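Local coordinates for putative cell invasion protein with MAC/Perforin domain (Bacteroides thetaiotaomicron VPI-5482, PDB 3KK7) that is of unproven function but, as a MACPF-family protein of a human gut symbiont, may act on membranes as pore-forming relatives do, possibly in cell invasion, at residues R99-K104 against Y251-K256; E161-V166 against G219-A224; I295-G300 against T321-S326; L272-K277 against Y316-T321. All blocks are in the same frame, centred on the assembly; numbering follows the deposited sequence.

Contact 1 (R99-K104 against Y251-K256); sequences RTTETK and YEWKNK
W253 turns the six-membered end of its indole to T101 and T103. The methyl CG2 of T103 lies at the ring edge, in its plane, 3.7 Å from W253 CE3, whereas T101 CB approaches W253 CH2 obliquely at 3.7 Å. K256 doubles back over the same indole, its CB 3.3 Å above the centre of one face. From there the lysine chain, bent at chi3 (-69°), brings NZ to 3.5 Å from T101 OG1. Y251 adds its hydroxyl, with OH 3.9 Å from T103 OG1. No hydrogen bond crosses: the strand axes stand 11.1 Å apart, and a side of the small three-stranded antiparallel sheet packs on the large curled antiparallel sheet of the MACPF domain. Replacing W253 with an alanine would probably open a gap beneath the two threonines and let the K256 chain swing free. Farther out, the indole also rests on I164 and L272, and Y251 on L162. E252 and K254, on the opposite side of their strand, pair with each other as a salt bridge. Strand 99-104 is held in place by backbone bonds from T100, E102 and K104 to V167, E165 and S163, while K104 NZ reaches D337.

Contact 2 (E161-V166 against G219-A224); sequences ELSIEV and GGRASA
The R221 guanidinium carries E165 OE2 over one face, 3.1 Å above its plane, with the two flat groups turned 81° to each other. No N-H points at that oxygen, and the attraction is one of charge alone. E161 meets the same group differently: its carboxylate is almost parallel to the guanidinium, 6° apart, but the salt bridge from OE2 to R221 NH2 is long at 3.8 Å. S163 OG comes in obliquely, 2.6 Å from R221 NE, and also bonds weakly to E165 OE2. The arginine is fully extended from CG, which is anti to the backbone N (chi1 171°), and lies alongside E165. A water donates to E161 OE2 and L162 O and accepts from S223 OG and, weakly, R221 NH2. Beyond the segments, R139 pairs with E161 OE1, and R221 NH1 donates to the carbonyls of I69 and I336. D337 lies close to E165, a like charge that R221 may offset. A leucine in place of R221 would probably leave E165 without its positive mate, next to D337, and E161 with R139 but not its second, longer partner. On the opposite face of the sheet, the one bearing L162, I164, A222 and A224, the contact is apolar, with I164 CB 4.2 Å from A222 CB. At G219, where the chain turns a corner, a side chain would run into V166 O. Six backbone hydrogen bonds, such as A222 N to I164 O at 2.7 Å, form the regular antiparallel ladder of the bent central sheet that marks the MACPF fold.

Contact 3 (I295-G300 against T321-S326); sequences IKTLGG and TPWLQS
W323 reaches from its helix to the end of strand 288-298, with T297 over one face of its ring. CB carries the ring off the helix, with CG anti to the backbone N (chi1 172°). At CG the T297 methyl begins to cover the ring: CG2 lies 3.8 Å from the centroid of the five-membered ring and 13° off its normal, a CH-pi contact. CD1 comes 3.6 Å from G299 O, and the next atom, NE1, donates to that carbonyl in a nearly straight bond of 2.8 Å. The oxygen lies in the ring plane, yet NE1 stands 39° out of the carbonyl plane. CE2 has T297 CB at 3.7 Å, and CZ2 has L298 O 4.0 Å away at the edge. At the far benzo end CZ3 packs on L272 CD2 and CH2 on the R221 backbone. The bond to G299 gives the N-H of this buried tryptophan a partner and fixes the ring's rotation. A CB on G300 would collide with W323 NE1 and S326 OG. S326 OG turns back to the W323 carbonyl and also takes up A301 N. The helix thus sends its indole in between the end of strand 288-298, A222 of strand 220-230 and L272 of strand 271-274.

Contact 4 (L272-K277 against Y316-T321); sequences LSIGTK and YSIDLT
T321 OG1 is gripped from two sides of the contact: it accepts L272 N at 3.1 Å and donates to D319 OD1 at 2.7 Å. These residues lie where strand 318-319, an edge strand of a three-stranded antiparallel sheet, gives way to helix 321-326. The hydroxyl meets the carboxylate on its syn side, 18° out of plane. OD1 also accepts T321 N, a weak bond of the Asx-turn kind just ahead of the helix, whose N-cap position is L320. D319 can do this because its CG is anti to the backbone N (chi1 -178°), which swings the carboxylate toward the helix. L320 N bonds to L272 O at 2.7 Å, carrying the ladder past the last strand residue. Farther back, I274 and I318 form a hydrogen-bonded pair with two bonds, and S273 and D319 a non-hydrogen-bonded one. The side chains of I274 and I318 lie side by side, CG2 of I274 3.9 Å from CB of I318, and both face Y293 and I295 of strand 288-298. L272 CD2 packs on L320 CB, also at 3.9 Å, and L320 goes on to A222. Beyond the strands G275 has backbone angles that suit a residue without a side chain, and a CB there would strike the hydroxyl of S317, whose OG sits 3.6 Å from G275 CA.

From the N terminus, 99-104 opens first; inside its long loop, closed at 251-256 by contact 1, the pairing of 161-166 with 219-224 (contact 2) is nested. The next two cross: 272-277 opens, then 295-300, after which 316-321 closes contact 4 and 321-326 closes contact 3, T321 belonging to both. Contact 2 lies within the large antiparallel sheet, flanked through backbone bonds by 99-104 and 295-300. Contact 4 lies in the three-stranded sheet, where 251-254 pairs with 271-274. Contact 1 packs one sheet on the other, and contact 3 brings the helix after strand 318-319 back to the large sheet.

Contact 1 (R99-K104 against Y251-K256)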
loop_
_atom_site.group_PDB
_atom_site.type_symbol
_atom_site.label_atom_id
_atom_site.label_comp_id
_atom_site.label_asym_id
_atom_site.label_seq_id
_atom_site.Cartn_x
_atom_site.Cartn_y
_atom_site.Cartn_z
ATOM N N ARG A 99 4.219 21.782 -21.902
ATOM C CA ARG A 99 5.041 22.961 -21.762
ATOM C C ARG A 99 4.155 23.959 -21.041
ATOM O O ARG A 99 3.467 24.763 -21.665
ATOM C CB ARG A 99 5.560 23.489 -23.124
ATOM C CG ARG A 99 6.406 22.516 -24.040
ATOM C CD ARG A 99 7.764 22.062 -23.438
ATOM N N THR A 100 4.146 23.848 -19.717
ATOM C CA THR A 100 3.388 24.759 -18.858
ATOM C C THR A 100 4.142 25.064 -17.581
ATOM O O THR A 100 5.183 24.491 -17.299
ATOM C CB THR A 100 2.039 24.157 -18.456
ATOM O OG1 THR A 100 2.277 22.845 -17.951
ATOM C CG2 THR A 100 1.079 24.068 -19.645
ATOM N N THR A 101 3.608 26.013 -16.832
ATOM C CA THR A 101 4.124 26.390 -15.521
ATOM C C THR A 101 2.934 26.284 -14.609
ATOM O O THR A 101 1.810 26.356 -15.062
ATOM C CB THR A 101 4.671 27.817 -15.482
ATOM O OG1 THR A 101 3.607 28.738 -15.722
ATOM C CG2 THR A 101 5.742 28.017 -16.525
ATOM N N GLU A 102 3.181 26.102 -13.325
ATOM C CA GLU A 102 2.118 25.917 -12.347
ATOM C C GLU A 102 2.587 26.479 -11.002
ATOM O O GLU A 102 3.705 26.203 -10.564
ATOM C CB GLU A 102 1.814 24.420 -12.204
ATOM C CG GLU A 102 0.370 24.079 -11.872
ATOM C CD GLU A 102 -0.527 23.965 -13.125
ATOM O OE1 GLU A 102 -0.253 23.093 -13.995
ATOM O OE2 GLU A 102 -1.524 24.732 -13.223
ATOM N N THR A 103 1.758 27.292 -10.363
ATOM C CA THR A 103 1.992 27.638 -8.962
ATOM C C THR A 103 0.744 27.253 -8.166
ATOM O O THR A 103 -0.387 27.362 -8.650
ATOM C CB THR A 103 2.341 29.109 -8.772
ATOM O OG1 THR A 103 1.263 29.909 -9.234
ATOM C CG2 THR A 103 3.606 29.475 -9.545
ATOM N N LYS A 104 0.967 26.711 -6.983
ATOM C CA LYS A 104 -0.110 26.341 -6.080
ATOM C C LYS A 104 0.384 26.741 -4.706
ATOM O O LYS A 104 1.544 26.519 -4.395
ATOM C CB LYS A 104 -0.372 24.820 -6.024
ATOM C CG LYS A 104 -0.246 23.989 -7.287
ATOM C CD LYS A 104 0.045 22.527 -6.859
ATOM C CE LYS A 104 0.010 21.489 -8.008
ATOM N NZ LYS A 104 0.201 20.115 -7.442
ATOM N N TYR A 251 7.180 35.523 -2.642
ATOM C CA TYR A 251 8.020 35.035 -3.712
ATOM C C TYR A 251 7.788 35.875 -4.932
ATOM O O TYR A 251 6.832 36.612 -4.993
ATOM C CB TYR A 251 7.768 33.551 -3.967
ATOM C CG TYR A 251 6.540 33.278 -4.750
ATOM C CD1 TYR A 251 5.309 33.164 -4.120
ATOM C CD2 TYR A 251 6.596 33.137 -6.135
ATOM C CE1 TYR A 251 4.152 32.920 -4.835
ATOM C CE2 TYR A 251 5.435 32.895 -6.874
ATOM C CZ TYR A 251 4.214 32.790 -6.212
ATOM O OH TYR A 251 3.067 32.546 -6.922
ATOM N N GLU A 252 8.686 35.785 -5.897
ATOM C CA GLU A 252 8.525 36.516 -7.123
ATOM C C GLU A 252 8.917 35.656 -8.318
ATOM O O GLU A 252 10.015 35.118 -8.373
ATOM C CB GLU A 252 9.351 37.799 -7.090
ATOM C CG GLU A 252 8.784 38.871 -7.992
ATOM C CD GLU A 252 9.665 40.097 -8.080
ATOM O OE1 GLU A 252 10.787 39.974 -8.619
ATOM O OE2 GLU A 252 9.230 41.173 -7.621
ATOM N N TRP A 253 7.995 35.516 -9.261
ATOM C CA TRP A 253 8.289 34.899 -10.543
ATOM C C TRP A 253 7.983 35.943 -11.628
ATOM O O TRP A 253 6.827 36.125 -12.004
ATOM C CB TRP A 253 7.468 33.614 -10.728
ATOM C CG TRP A 253 8.013 32.660 -11.767
ATOM C CD1 TRP A 253 9.004 32.909 -12.680
ATOM C CD2 TRP A 253 7.561 31.324 -12.033
ATOM N NE1 TRP A 253 9.212 31.804 -13.471
ATOM C CE2 TRP A 253 8.345 30.819 -13.096
ATOM C CE3 TRP A 253 6.590 30.498 -11.461
ATOM C CZ2 TRP A 253 8.182 29.539 -13.605
ATOM C CZ3 TRP A 253 6.427 29.219 -11.968
ATOM C CH2 TRP A 253 7.227 28.751 -13.028
ATOM N N LYS A 254 9.014 36.671 -12.074
ATOM C CA LYS A 254 8.877 37.624 -13.189
ATOM C C LYS A 254 8.987 36.882 -14.506
ATOM O O LYS A 254 9.914 36.095 -14.676
ATOM C CB LYS A 254 9.994 38.655 -13.198
ATOM C CG LYS A 254 10.005 39.650 -12.065
ATOM C CD LYS A 254 10.720 40.954 -12.508
ATOM C CE LYS A 254 11.574 41.539 -11.408
ATOM N NZ LYS A 254 12.808 40.719 -11.245
ATOM N N ASN A 255 8.077 37.150 -15.442
ATOM C CA ASN A 255 8.160 36.584 -16.805
ATOM C C ASN A 255 8.147 35.046 -16.800
ATOM O O ASN A 255 9.068 34.418 -17.319
ATOM C CB ASN A 255 9.426 37.101 -17.545
ATOM C CG ASN A 255 9.735 38.585 -17.256
ATOM O OD1 ASN A 255 9.015 39.488 -17.694
ATOM N ND2 ASN A 255 10.825 38.831 -16.528
ATOM N N LYS A 256 7.093 34.447 -16.237
ATOM C CA LYS A 256 7.051 32.984 -15.996
ATOM C C LYS A 256 6.841 32.150 -17.283
ATOM O O LYS A 256 5.854 31.424 -17.435
ATOM C CB LYS A 256 6.044 32.622 -14.871
ATOM C CG LYS A 256 4.547 32.531 -15.243
ATOM C CD LYS A 256 3.602 32.883 -14.073
ATOM C CE LYS A 256 3.608 31.866 -12.937
ATOM N NZ LYS A 256 2.578 30.778 -13.069
#

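Contact 2 (E161-V166 against G219-A224)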
loop_
_atom_site.group_PDB
_atom_site.type_symbol
_atom_site.label_atom_id
_atom_site.label_comp_id
_atom_site.label_asym_id
_atom_site.label_seq_id
_atom_site.Cartn_x
_atom_site.Cartn_y
_atom_site.Cartn_z
ATOM N N GLU A 161 2.356 25.884 2.330
ATOM C CA GLU A 161 3.153 25.181 1.321
ATOM C C GLU A 161 3.042 25.917 0.003
ATOM O O GLU A 161 1.969 26.422 -0.344
ATOM C CB GLU A 161 2.711 23.734 1.156
ATOM C CG GLU A 161 3.608 22.928 0.215
ATOM C CD GLU A 161 3.118 21.523 -0.044
ATOM O OE1 GLU A 161 2.155 21.085 0.594
ATOM O OE2 GLU A 161 3.703 20.850 -0.897
ATOM N N LEU A 162 4.155 26.024 -0.712
ATOM C CA LEU A 162 4.159 26.641 -2.042
ATOM C C LEU A 162 4.744 25.637 -3.007
ATOM O O LEU A 162 5.635 24.870 -2.627
ATOM C CB LEU A 162 4.975 27.953 -2.055
ATOM C CG LEU A 162 5.203 28.765 -3.342
ATOM C CD1 LEU A 162 3.893 29.234 -3.963
ATOM C CD2 LEU A 162 6.125 29.997 -3.108
ATOM N N SER A 163 4.229 25.626 -4.236
ATOM C CA SER A 163 4.804 24.819 -5.297
ATOM C C SER A 163 4.997 25.635 -6.561
ATOM O O SER A 163 4.091 26.334 -7.020
ATOM C CB SER A 163 3.954 23.593 -5.589
ATOM O OG SER A 163 4.699 22.663 -6.357
ATOM N N ILE A 164 6.198 25.556 -7.106
ATOM C CA ILE A 164 6.571 26.300 -8.295
ATOM C C ILE A 164 7.109 25.245 -9.223
ATOM O O ILE A 164 8.120 24.613 -8.900
ATOM C CB ILE A 164 7.658 27.352 -7.968
ATOM C CG1 ILE A 164 7.102 28.354 -6.957
ATOM C CG2 ILE A 164 8.162 28.059 -9.232
ATOM C CD1 ILE A 164 8.020 29.486 -6.634
ATOM N N GLU A 165 6.431 25.044 -10.349
ATOM C CA GLU A 165 6.727 23.920 -11.245
ATOM C C GLU A 165 6.891 24.349 -12.695
ATOM O O GLU A 165 6.029 25.049 -13.264
ATOM C CB GLU A 165 5.597 22.884 -11.181
ATOM C CG GLU A 165 5.350 22.403 -9.795
ATOM C CD GLU A 165 4.345 21.273 -9.679
ATOM O OE1 GLU A 165 3.418 21.129 -10.521
ATOM O OE2 GLU A 165 4.494 20.540 -8.694
ATOM N N VAL A 166 7.991 23.932 -13.300
ATOM C CA VAL A 166 8.094 24.025 -14.739
ATOM C C VAL A 166 7.806 22.616 -15.255
ATOM O O VAL A 166 8.528 21.660 -14.959
ATOM C CB VAL A 166 9.419 24.551 -15.174
ATOM C CG1 VAL A 166 9.440 24.665 -16.713
ATOM C CG2 VAL A 166 9.630 25.886 -14.530
ATOM N N GLY A 219 9.618 17.471 -14.811
ATOM C CA GLY A 219 10.139 18.799 -15.011
ATOM C C GLY A 219 11.078 19.194 -13.896
ATOM O O GLY A 219 11.929 18.400 -13.496
ATOM N N GLY A 220 10.924 20.439 -13.433
ATOM C CA GLY A 220 11.603 20.955 -12.241
ATOM C C GLY A 220 10.577 21.553 -11.278
ATOM O O GLY A 220 9.532 21.962 -11.697
ATOM N N ARG A 221 10.863 21.591 -9.989
ATOM C CA ARG A 221 9.926 22.163 -9.018
ATOM C C ARG A 221 10.663 22.772 -7.852
ATOM O O ARG A 221 11.633 22.186 -7.389
ATOM C CB ARG A 221 9.017 21.073 -8.464
ATOM C CG ARG A 221 8.122 21.459 -7.279
ATOM C CD ARG A 221 7.226 20.279 -6.926
ATOM N NE ARG A 221 6.224 20.589 -5.915
ATOM C CZ ARG A 221 5.347 19.711 -5.433
ATOM N NH1 ARG A 221 5.344 18.457 -5.860
ATOM N NH2 ARG A 221 4.484 20.077 -4.505
ATOM N N ALA A 222 10.221 23.943 -7.389
ATOM C CA ALA A 222 10.674 24.446 -6.101
ATOM C C ALA A 222 9.493 24.300 -5.146
ATOM O O ALA A 222 8.367 24.619 -5.483
ATOM C CB ALA A 222 11.144 25.869 -6.198
ATOM N N SER A 223 9.778 23.783 -3.960
ATOM C CA SER A 223 8.791 23.464 -2.948
ATOM C C SER A 223 9.225 24.158 -1.692
ATOM O O SER A 223 10.364 24.036 -1.290
ATOM C CB SER A 223 8.813 21.969 -2.688
ATOM O OG SER A 223 7.926 21.655 -1.641
ATOM N N ALA A 224 8.324 24.912 -1.083
ATOM C CA ALA A 224 8.619 25.681 0.110
ATOM C C ALA A 224 7.540 25.385 1.151
ATOM O O ALA A 224 6.345 25.381 0.819
ATOM C CB ALA A 224 8.642 27.179 -0.218
HETATM O O HOH W 1 5.638 22.094 -2.570
#

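Contact 3 (I295-G300 against T321-S326)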
loop_
_atom_site.group_PDB
_atom_site.type_symbol
_atom_site.label_atom_id
_atom_site.label_comp_id
_atom_site.label_asym_id
_atom_site.label_seq_id
_atom_site.Cartn_x
_atom_site.Cartn_y
_atom_site.Cartn_z
ATOM N N ILE A 295 13.011 25.697 1.700
ATOM C CA ILE A 295 12.753 25.262 0.344
ATOM C C ILE A 295 13.595 24.054 -0.040
ATOM O O ILE A 295 14.564 23.702 0.645
ATOM C CB ILE A 295 12.963 26.371 -0.660
ATOM C CG1 ILE A 295 14.407 26.842 -0.666
ATOM C CG2 ILE A 295 12.040 27.507 -0.376
ATOM C CD1 ILE A 295 14.799 27.316 -2.046
ATOM N N LYS A 296 13.170 23.420 -1.120
ATOM C CA LYS A 296 13.855 22.287 -1.718
ATOM C C LYS A 296 13.516 22.301 -3.183
ATOM O O LYS A 296 12.345 22.467 -3.531
ATOM C CB LYS A 296 13.395 20.947 -1.125
ATOM C CG LYS A 296 14.248 19.743 -1.650
ATOM C CD LYS A 296 13.999 18.395 -0.924
ATOM C CE LYS A 296 12.712 17.704 -1.336
ATOM N NZ LYS A 296 12.696 16.297 -0.832
ATOM N N THR A 297 14.517 22.139 -4.047
ATOM C CA THR A 297 14.275 22.095 -5.487
ATOM C C THR A 297 14.367 20.652 -5.927
ATOM O O THR A 297 15.112 19.862 -5.349
ATOM C CB THR A 297 15.244 22.973 -6.283
ATOM O OG1 THR A 297 16.591 22.672 -5.917
ATOM C CG2 THR A 297 14.977 24.435 -6.022
ATOM N N LEU A 298 13.548 20.311 -6.917
ATOM C CA LEU A 298 13.504 18.977 -7.490
ATOM C C LEU A 298 13.967 19.114 -8.924
ATOM O O LEU A 298 13.314 19.810 -9.710
ATOM C CB LEU A 298 12.093 18.418 -7.487
ATOM C CG LEU A 298 11.418 18.231 -6.139
ATOM C CD1 LEU A 298 10.092 17.528 -6.351
ATOM C CD2 LEU A 298 12.263 17.439 -5.207
ATOM N N GLY A 299 15.091 18.481 -9.256
ATOM C CA GLY A 299 15.639 18.539 -10.604
ATOM C C GLY A 299 16.401 19.817 -10.842
ATOM O O GLY A 299 16.619 20.604 -9.930
ATOM N N GLY A 300 16.798 20.022 -12.092
ATOM C CA GLY A 300 17.610 21.187 -12.476
ATOM C C GLY A 300 18.983 21.125 -11.853
ATOM O O GLY A 300 19.427 20.067 -11.420
ATOM N N THR A 321 17.058 32.042 -9.653
ATOM C CA THR A 321 17.133 32.319 -11.077
ATOM C C THR A 321 18.045 31.326 -11.810
ATOM O O THR A 321 17.610 30.739 -12.778
ATOM C CB THR A 321 17.467 33.793 -11.380
ATOM O OG1 THR A 321 16.453 34.619 -10.792
ATOM C CG2 THR A 321 17.509 34.050 -12.889
ATOM N N PRO A 322 19.274 31.082 -11.315
ATOM C CA PRO A 322 20.132 30.082 -11.975
ATOM C C PRO A 322 19.474 28.719 -12.066
ATOM O O PRO A 322 19.565 28.058 -13.110
ATOM C CB PRO A 322 21.370 30.015 -11.077
ATOM C CG PRO A 322 21.398 31.345 -10.400
ATOM C CD PRO A 322 19.946 31.674 -10.150
ATOM N N TRP A 323 18.824 28.293 -10.985
ATOM C CA TRP A 323 18.131 27.013 -11.002
ATOM C C TRP A 323 16.994 26.991 -12.053
ATOM O O TRP A 323 16.835 26.014 -12.794
ATOM C CB TRP A 323 17.590 26.660 -9.618
ATOM C CG TRP A 323 16.736 25.491 -9.649
ATOM C CD1 TRP A 323 17.125 24.178 -9.632
ATOM C CD2 TRP A 323 15.314 25.487 -9.729
ATOM N NE1 TRP A 323 16.017 23.360 -9.684
ATOM C CE2 TRP A 323 14.897 24.145 -9.740
ATOM C CE3 TRP A 323 14.357 26.488 -9.765
ATOM C CZ2 TRP A 323 13.563 23.785 -9.808
ATOM C CZ3 TRP A 323 13.039 26.134 -9.827
ATOM C CH2 TRP A 323 12.648 24.789 -9.845
ATOM N N LEU A 324 16.220 28.067 -12.127
ATOM C CA LEU A 324 15.120 28.112 -13.061
ATOM C C LEU A 324 15.661 27.947 -14.469
ATOM O O LEU A 324 15.140 27.161 -15.250
ATOM C CB LEU A 324 14.347 29.424 -12.935
ATOM C CG LEU A 324 13.132 29.574 -13.860
ATOM C CD1 LEU A 324 12.057 28.570 -13.491
ATOM C CD2 LEU A 324 12.591 30.989 -13.797
ATOM N N GLN A 325 16.731 28.659 -14.796
ATOM C CA GLN A 325 17.244 28.589 -16.144
ATOM C C GLN A 325 18.076 27.331 -16.404
ATOM O O GLN A 325 18.399 27.036 -17.536
ATOM C CB GLN A 325 17.962 29.880 -16.537
ATOM C CG GLN A 325 19.193 30.217 -15.769
ATOM C CD GLN A 325 19.631 31.670 -15.994
ATOM O OE1 GLN A 325 18.795 32.583 -16.075
ATOM N NE2 GLN A 325 20.947 31.890 -16.082
ATOM N N SER A 326 18.397 26.575 -15.365
ATOM C CA SER A 326 19.017 25.277 -15.555
ATOM C C SER A 326 17.989 24.296 -16.133
ATOM O O SER A 326 18.359 23.274 -16.734
ATOM C CB SER A 326 19.524 24.734 -14.236
ATOM O OG SER A 326 18.437 24.193 -13.487
#

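Contact 4 (L272-K277 against Y316-T321)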
loop_
_atom_site.group_PDB
_atom_site.type_symbol
_atom_site.label_atom_id
_atom_site.label_comp_id
_atom_site.label_asym_id
_atom_site.label_seq_id
_atom_site.Cartn_x
_atom_site.Cartn_y
_atom_site.Cartn_z
ATOM N N LEU A 272 13.400 34.228 -10.599
ATOM C CA LEU A 272 12.647 33.568 -9.535
ATOM C C LEU A 272 13.348 33.731 -8.173
ATOM O O LEU A 272 14.548 33.465 -8.029
ATOM C CB LEU A 272 12.424 32.083 -9.871
ATOM C CG LEU A 272 11.665 31.254 -8.826
ATOM C CD1 LEU A 272 10.246 31.756 -8.725
ATOM C CD2 LEU A 272 11.703 29.768 -9.141
ATOM N N SER A 273 12.598 34.162 -7.173
ATOM C CA SER A 273 13.168 34.277 -5.842
ATOM C C SER A 273 12.100 34.106 -4.821
ATOM O O SER A 273 10.938 34.425 -5.073
ATOM C CB SER A 273 13.833 35.630 -5.638
ATOM O OG SER A 273 12.885 36.677 -5.705
ATOM N N ILE A 274 12.512 33.595 -3.665
ATOM C CA ILE A 274 11.625 33.439 -2.509
ATOM C C ILE A 274 12.184 34.318 -1.385
ATOM O O ILE A 274 13.400 34.516 -1.308
ATOM C CB ILE A 274 11.532 31.976 -2.088
ATOM C CG1 ILE A 274 10.478 31.776 -1.023
ATOM C CG2 ILE A 274 12.875 31.477 -1.589
ATOM C CD1 ILE A 274 10.239 30.285 -0.731
ATOM N N GLY A 275 11.294 34.844 -0.543
ATOM C CA GLY A 275 11.652 35.778 0.525
ATOM C C GLY A 275 11.031 37.134 0.244
ATOM O O GLY A 275 10.793 37.479 -0.904
ATOM N N THR A 276 10.731 37.898 1.283
ATOM C CA THR A 276 10.214 39.249 1.111
ATOM C C THR A 276 11.341 40.247 1.389
ATOM O O THR A 276 12.377 39.890 1.956
ATOM C CB THR A 276 9.064 39.516 2.090
ATOM O OG1 THR A 276 9.510 39.244 3.418
ATOM C CG2 THR A 276 7.904 38.632 1.808
ATOM N N LYS A 277 11.154 41.490 0.971
ATOM C CA LYS A 277 11.993 42.582 1.449
ATOM C C LYS A 277 11.095 43.781 1.588
ATOM O O LYS A 277 9.908 43.726 1.248
ATOM C CB LYS A 277 13.160 42.887 0.498
ATOM N N TYR A 316 15.886 36.504 5.131
ATOM C CA TYR A 316 16.724 35.840 4.159
ATOM C C TYR A 316 15.976 35.454 2.903
ATOM O O TYR A 316 14.951 34.771 2.947
ATOM C CB TYR A 316 17.406 34.639 4.797
ATOM C CG TYR A 316 18.448 34.011 3.909
ATOM C CD1 TYR A 316 19.636 34.706 3.589
ATOM C CD2 TYR A 316 18.262 32.733 3.380
ATOM C CE1 TYR A 316 20.612 34.133 2.768
ATOM C CE2 TYR A 316 19.214 32.161 2.545
ATOM C CZ TYR A 316 20.390 32.865 2.245
ATOM O OH TYR A 316 21.329 32.298 1.421
ATOM N N SER A 317 16.518 35.906 1.776
ATOM C CA SER A 317 15.962 35.651 0.459
ATOM C C SER A 317 16.926 34.829 -0.346
ATOM O O SER A 317 18.135 35.024 -0.250
ATOM C CB SER A 317 15.723 36.966 -0.277
ATOM O OG SER A 317 14.710 37.689 0.394
ATOM N N ILE A 318 16.367 33.935 -1.155
ATOM C CA ILE A 318 17.123 33.065 -2.012
ATOM C C ILE A 318 16.742 33.319 -3.456
ATOM O O ILE A 318 15.558 33.311 -3.783
ATOM C CB ILE A 318 16.796 31.619 -1.733
ATOM C CG1 ILE A 318 16.903 31.323 -0.229
ATOM C CG2 ILE A 318 17.711 30.721 -2.568
ATOM C CD1 ILE A 318 16.475 29.878 0.150
ATOM N N ASP A 319 17.750 33.517 -4.308
ATOM C CA ASP A 319 17.581 33.695 -5.748
ATOM C C ASP A 319 17.589 32.316 -6.401
ATOM O O ASP A 319 18.610 31.629 -6.355
ATOM C CB ASP A 319 18.744 34.550 -6.298
ATOM C CG ASP A 319 18.639 34.843 -7.801
ATOM O OD1 ASP A 319 17.513 34.953 -8.350
ATOM O OD2 ASP A 319 19.710 34.991 -8.430
ATOM N N LEU A 320 16.465 31.900 -6.989
ATOM C CA LEU A 320 16.435 30.643 -7.719
ATOM C C LEU A 320 16.618 30.853 -9.236
ATOM O O LEU A 320 16.389 29.925 -10.028
ATOM C CB LEU A 320 15.151 29.864 -7.419
ATOM C CG LEU A 320 15.014 29.415 -5.956
ATOM C CD1 LEU A 320 13.592 28.929 -5.658
ATOM C CD2 LEU A 320 16.055 28.371 -5.618
ATOM N N THR A 321 17.058 32.042 -9.653
ATOM C CA THR A 321 17.133 32.319 -11.077
ATOM C C THR A 321 18.045 31.326 -11.810
ATOM O O THR A 321 17.610 30.739 -12.778
ATOM C CB THR A 321 17.467 33.793 -11.380
ATOM O OG1 THR A 321 16.453 34.619 -10.792
ATOM C CG2 THR A 321 17.509 34.050 -12.889
#